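Long-range contact in iron-regulated outer membrane protein (Neisseria meningitidis, PDB 4B7O), which probably takes up iron across the outer membrane as a TonB-dependent transporter, a beta-barrel receptor closed by a plug domain: residues 243-254 / 269-280. Residues are numbered along the deposited sequence; the frame is centred on the assembly and turned at random.
Sequences YSALDKRSYLAK and SHMEDQHRGIRT. Unlike the reference sequence in segment 269-280: Glu272 (reference Lys).
From Asp247 paired with Arg276 to Ala253 paired with His270, the strands run antiparallel at 164°, each of four hydrogen-bonded pairs tied by two N-H...O=C bonds. On the face carrying these pairs, the guanidinium groups of Arg249 and Arg276 stack, centres 3.5 Å apart and planes tilted by 29°. Kinks about CB-CG and CG-CD turn Arg276 across to Arg249, and the carboxylate of Asp247, salt-bridged to Arg220, probably offsets part of the positive charge. Farther along, chi1 of 78° swings the ring of Tyr251 over its own backbone, bringing CE2 to 3.8 Å from Glu272 CG and its hydroxyl to the edge of the His270 ring. On the other face, Lys248 lays its CG over the His275 ring in a CH-pi contact, 4.2 Å from the centroid, and its NZ continues to Glu223 and Asn101. Past the corner at Gly277, Arg279 turns its guanidinium under Leu246 CD1 and donates a weak hydrogen bond from NH1 to Tyr243 O; a water links that carbonyl to Thr280 N. The hairpin lies in the transmembrane barrel between strands 212-223 and 303-320; its Lys248 face looks inward, where Leu252 and Met271 touch Thr171 in the plug's four-stranded sheet.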
loop_
_atom_site.group_PDB
_atom_site.type_symbol
_atom_site.label_atom_id
_atom_site.label_comp_id
_atom_site.label_asym_id
_atom_site.label_seq_id
_atom_site.Cartn_x
_atom_site.Cartn_y
_atom_site.Cartn_z
ATOM N N TYR A 243 0.194 -19.354 -13.931
ATOM C CA TYR A 243 -0.477 -18.040 -14.133
ATOM C C TYR A 243 0.080 -16.947 -13.234
ATOM O O TYR A 243 -0.636 -16.128 -12.680
ATOM C CB TYR A 243 -1.991 -18.157 -13.974
ATOM C CG TYR A 243 -2.526 -19.330 -14.774
ATOM C CD1 TYR A 243 -2.474 -19.312 -16.176
ATOM C CD2 TYR A 243 -3.026 -20.456 -14.144
ATOM C CE1 TYR A 243 -2.915 -20.383 -16.923
ATOM C CE2 TYR A 243 -3.475 -21.533 -14.890
ATOM C CZ TYR A 243 -3.424 -21.491 -16.276
ATOM O OH TYR A 243 -3.853 -22.561 -17.040
ATOM N N SER A 244 1.386 -16.929 -13.135
ATOM C CA SER A 244 2.042 -15.982 -12.294
ATOM C C SER A 244 2.798 -15.013 -13.148
ATOM O O SER A 244 3.564 -14.226 -12.618
ATOM C CB SER A 244 2.957 -16.694 -11.283
ATOM O OG SER A 244 4.046 -17.345 -11.916
ATOM N N ALA A 245 2.562 -15.069 -14.463
ATOM C CA ALA A 245 3.218 -14.199 -15.474
ATOM C C ALA A 245 2.474 -12.900 -15.614
ATOM O O ALA A 245 1.242 -12.883 -15.669
ATOM C CB ALA A 245 3.275 -14.900 -16.859
ATOM N N LEU A 246 3.192 -11.792 -15.668
ATOM C CA LEU A 246 2.539 -10.525 -15.935
ATOM C C LEU A 246 3.367 -9.672 -16.809
ATOM O O LEU A 246 4.575 -9.533 -16.586
ATOM C CB LEU A 246 2.284 -9.769 -14.642
ATOM C CG LEU A 246 1.029 -10.235 -13.871
ATOM C CD1 LEU A 246 0.933 -9.450 -12.562
ATOM C CD2 LEU A 246 -0.273 -10.113 -14.673
ATOM N N ASP A 247 2.726 -9.094 -17.811
ATOM C CA ASP A 247 3.361 -8.073 -18.570
ATOM C C ASP A 247 2.945 -6.710 -18.023
ATOM O O ASP A 247 1.857 -6.233 -18.323
ATOM C CB ASP A 247 3.013 -8.147 -20.048
ATOM C CG ASP A 247 3.850 -7.174 -20.861
ATOM O OD1 ASP A 247 4.996 -6.880 -20.489
ATOM O OD2 ASP A 247 3.404 -6.671 -21.863
ATOM N N LYS A 248 3.826 -6.085 -17.253
ATOM C CA LYS A 248 3.560 -4.808 -16.559
ATOM C C LYS A 248 4.069 -3.642 -17.361
ATOM O O LYS A 248 5.226 -3.610 -17.777
ATOM C CB LYS A 248 4.294 -4.810 -15.236
ATOM C CG LYS A 248 3.801 -5.920 -14.315
ATOM C CD LYS A 248 4.810 -6.099 -13.205
ATOM C CE LYS A 248 4.296 -7.028 -12.150
ATOM N NZ LYS A 248 5.443 -7.569 -11.380
ATOM N N ARG A 249 3.212 -2.677 -17.598
ATOM C CA ARG A 249 3.636 -1.460 -18.263
ATOM C C ARG A 249 3.265 -0.243 -17.451
ATOM O O ARG A 249 2.168 -0.160 -16.902
ATOM C CB ARG A 249 2.983 -1.363 -19.617
ATOM C CG ARG A 249 3.582 -2.411 -20.512
ATOM C CD ARG A 249 2.757 -2.647 -21.741
ATOM N NE ARG A 249 3.099 -3.950 -22.291
ATOM C CZ ARG A 249 2.576 -4.373 -23.425
ATOM N NH1 ARG A 249 1.738 -3.573 -24.086
ATOM N NH2 ARG A 249 2.882 -5.563 -23.893
ATOM N N SER A 250 4.174 0.699 -17.362
ATOM C CA SER A 250 3.837 1.926 -16.723
ATOM C C SER A 250 4.433 3.059 -17.497
ATOM O O SER A 250 5.493 2.904 -18.095
ATOM C CB SER A 250 4.321 1.923 -15.282
ATOM O OG SER A 250 5.720 1.760 -15.223
ATOM N N TYR A 251 3.725 4.179 -17.538
ATOM C CA TYR A 251 4.338 5.399 -17.997
ATOM C C TYR A 251 3.905 6.587 -17.141
ATOM O O TYR A 251 2.924 6.525 -16.408
ATOM C CB TYR A 251 4.112 5.581 -19.489
ATOM C CG TYR A 251 2.767 6.065 -19.835
ATOM C CD1 TYR A 251 2.492 7.436 -19.832
ATOM C CD2 TYR A 251 1.778 5.188 -20.221
ATOM C CE1 TYR A 251 1.247 7.906 -20.144
ATOM C CE2 TYR A 251 0.540 5.648 -20.563
ATOM C CZ TYR A 251 0.279 7.012 -20.514
ATOM O OH TYR A 251 -0.977 7.500 -20.813
ATOM N N LEU A 252 4.684 7.648 -17.191
ATOM C CA LEU A 252 4.396 8.831 -16.410
ATOM C C LEU A 252 4.680 10.026 -17.280
ATOM O O LEU A 252 5.783 10.127 -17.852
ATOM C CB LEU A 252 5.289 8.864 -15.177
ATOM C CG LEU A 252 5.261 10.104 -14.288
ATOM C CD1 LEU A 252 3.890 10.445 -13.703
ATOM C CD2 LEU A 252 6.279 9.898 -13.175
ATOM N N ALA A 253 3.699 10.909 -17.413
ATOM C CA ALA A 253 3.982 12.206 -18.040
ATOM C C ALA A 253 3.731 13.334 -17.025
ATOM O O ALA A 253 2.686 13.362 -16.310
ATOM C CB ALA A 253 3.157 12.414 -19.287
ATOM N N LYS A 254 4.691 14.240 -16.924
ATOM C CA LYS A 254 4.602 15.209 -15.862
ATOM C C LYS A 254 5.098 16.562 -16.358
ATOM O O LYS A 254 6.204 16.644 -16.906
ATOM C CB LYS A 254 5.439 14.708 -14.682
ATOM C CG LYS A 254 5.661 15.695 -13.572
ATOM C CD LYS A 254 6.305 15.064 -12.348
ATOM C CE LYS A 254 5.313 14.226 -11.556
ATOM N NZ LYS A 254 5.976 13.693 -10.329
ATOM N N SER A 269 0.190 16.046 -13.697
ATOM C CA SER A 269 0.750 14.846 -14.076
ATOM C C SER A 269 -0.250 13.778 -14.444
ATOM O O SER A 269 -1.386 13.678 -13.856
ATOM C CB SER A 269 1.655 14.368 -12.921
ATOM O OG SER A 269 0.851 13.772 -11.942
ATOM N N HIS A 270 0.234 12.917 -15.345
ATOM C CA HIS A 270 -0.517 11.705 -15.694
ATOM C C HIS A 270 0.237 10.417 -15.660
ATOM O O HIS A 270 1.317 10.278 -16.232
ATOM C CB HIS A 270 -1.246 11.838 -17.020
ATOM C CG HIS A 270 -2.085 10.666 -17.302
ATOM N ND1 HIS A 270 -3.293 10.482 -16.715
ATOM C CD2 HIS A 270 -1.832 9.522 -18.064
ATOM C CE1 HIS A 270 -3.793 9.311 -17.098
ATOM N NE2 HIS A 270 -2.893 8.722 -17.935
ATOM N N MET A 271 -0.352 9.438 -15.004
ATOM C CA MET A 271 0.332 8.189 -14.791
ATOM C C MET A 271 -0.567 6.983 -15.082
ATOM O O MET A 271 -1.727 6.993 -14.661
ATOM C CB MET A 271 0.799 8.148 -13.344
ATOM C CG MET A 271 1.025 6.780 -12.778
ATOM S SD MET A 271 1.750 7.013 -11.122
ATOM C CE MET A 271 0.763 5.772 -10.247
ATOM N N GLU A 272 -0.017 5.954 -15.750
ATOM C CA GLU A 272 -0.680 4.650 -15.856
ATOM C C GLU A 272 0.218 3.515 -15.466
ATOM O O GLU A 272 1.397 3.515 -15.828
ATOM C CB GLU A 272 -1.093 4.346 -17.279
ATOM C CG GLU A 272 -2.096 5.343 -17.803
ATOM C CD GLU A 272 -3.240 4.710 -18.583
ATOM O OE1 GLU A 272 -3.051 3.644 -19.275
ATOM O OE2 GLU A 272 -4.326 5.333 -18.495
ATOM N N ASP A 273 -0.353 2.524 -14.804
ATOM C CA ASP A 273 0.365 1.354 -14.353
ATOM C C ASP A 273 -0.541 0.187 -14.727
ATOM O O ASP A 273 -1.677 0.117 -14.273
ATOM C CB ASP A 273 0.530 1.428 -12.844
ATOM C CG ASP A 273 1.596 0.490 -12.313
ATOM O OD1 ASP A 273 1.836 -0.602 -12.867
ATOM O OD2 ASP A 273 2.211 0.848 -11.296
ATOM N N GLN A 274 -0.063 -0.720 -15.550
ATOM C CA GLN A 274 -0.940 -1.724 -16.090
ATOM C C GLN A 274 -0.358 -3.121 -16.051
ATOM O O GLN A 274 0.797 -3.305 -16.404
ATOM C CB GLN A 274 -1.308 -1.375 -17.508
ATOM C CG GLN A 274 -2.198 -2.423 -18.137
ATOM C CD GLN A 274 -2.797 -1.921 -19.440
ATOM O OE1 GLN A 274 -2.184 -2.012 -20.480
ATOM N NE2 GLN A 274 -3.982 -1.393 -19.374
ATOM N N HIS A 275 -1.116 -4.076 -15.540
ATOM C CA HIS A 275 -0.705 -5.477 -15.559
ATOM C C HIS A 275 -1.545 -6.224 -16.556
ATOM O O HIS A 275 -2.764 -6.094 -16.539
ATOM C CB HIS A 275 -0.979 -6.147 -14.225
ATOM C CG HIS A 275 -0.240 -5.540 -13.090
ATOM N ND1 HIS A 275 -0.284 -6.055 -11.867
ATOM C CD2 HIS A 275 0.587 -4.417 -13.020
ATOM C CE1 HIS A 275 0.460 -5.327 -11.047
ATOM N NE2 HIS A 275 0.991 -4.319 -11.750
ATOM N N ARG A 276 -0.912 -7.042 -17.397
ATOM C CA ARG A 276 -1.672 -7.867 -18.314
ATOM C C ARG A 276 -1.143 -9.288 -18.391
ATOM O O ARG A 276 0.053 -9.526 -18.361
ATOM C CB ARG A 276 -1.796 -7.200 -19.681
ATOM C CG ARG A 276 -0.492 -6.829 -20.313
ATOM C CD ARG A 276 -0.463 -5.383 -20.759
ATOM N NE ARG A 276 -0.750 -5.320 -22.182
ATOM C CZ ARG A 276 -0.938 -4.195 -22.859
ATOM N NH1 ARG A 276 -0.822 -3.017 -22.257
ATOM N NH2 ARG A 276 -1.217 -4.253 -24.150
ATOM N N GLY A 277 -2.043 -10.246 -18.446
ATOM C CA GLY A 277 -1.657 -11.629 -18.624
ATOM C C GLY A 277 -2.800 -12.590 -18.408
ATOM O O GLY A 277 -3.942 -12.174 -18.260
ATOM N N ILE A 278 -2.488 -13.887 -18.431
ATOM C CA ILE A 278 -3.460 -14.932 -18.198
ATOM C C ILE A 278 -3.458 -15.183 -16.691
ATOM O O ILE A 278 -2.514 -15.713 -16.157
ATOM C CB ILE A 278 -3.076 -16.242 -18.974
ATOM C CG1 ILE A 278 -2.831 -15.967 -20.469
ATOM C CG2 ILE A 278 -4.106 -17.350 -18.792
ATOM C CD1 ILE A 278 -3.656 -14.819 -20.976
ATOM N N ARG A 279 -4.559 -14.823 -16.046
ATOM C CA ARG A 279 -4.663 -14.760 -14.609
ATOM C C ARG A 279 -5.922 -15.448 -14.123
ATOM O O ARG A 279 -6.997 -15.223 -14.698
ATOM C CB ARG A 279 -4.689 -13.295 -14.139
ATOM C CG ARG A 279 -3.439 -12.503 -14.491
ATOM C CD ARG A 279 -2.267 -12.849 -13.580
ATOM N NE ARG A 279 -2.326 -12.128 -12.315
ATOM C CZ ARG A 279 -1.525 -12.369 -11.281
ATOM N NH1 ARG A 279 -0.590 -13.303 -11.345
ATOM N NH2 ARG A 279 -1.657 -11.664 -10.171
ATOM N N THR A 280 -5.774 -16.254 -13.056
ATOM C CA THR A 280 -6.886 -16.998 -12.398
ATOM C C THR A 280 -8.046 -16.150 -11.857
ATOM O O THR A 280 -7.948 -14.909 -11.701
ATOM C CB THR A 280 -6.367 -17.908 -11.241
ATOM O OG1 THR A 280 -5.613 -17.137 -10.287
ATOM C CG2 THR A 280 -5.474 -19.039 -11.777
HETATM O O HOH W 1 -3.247 -15.804 -11.871
#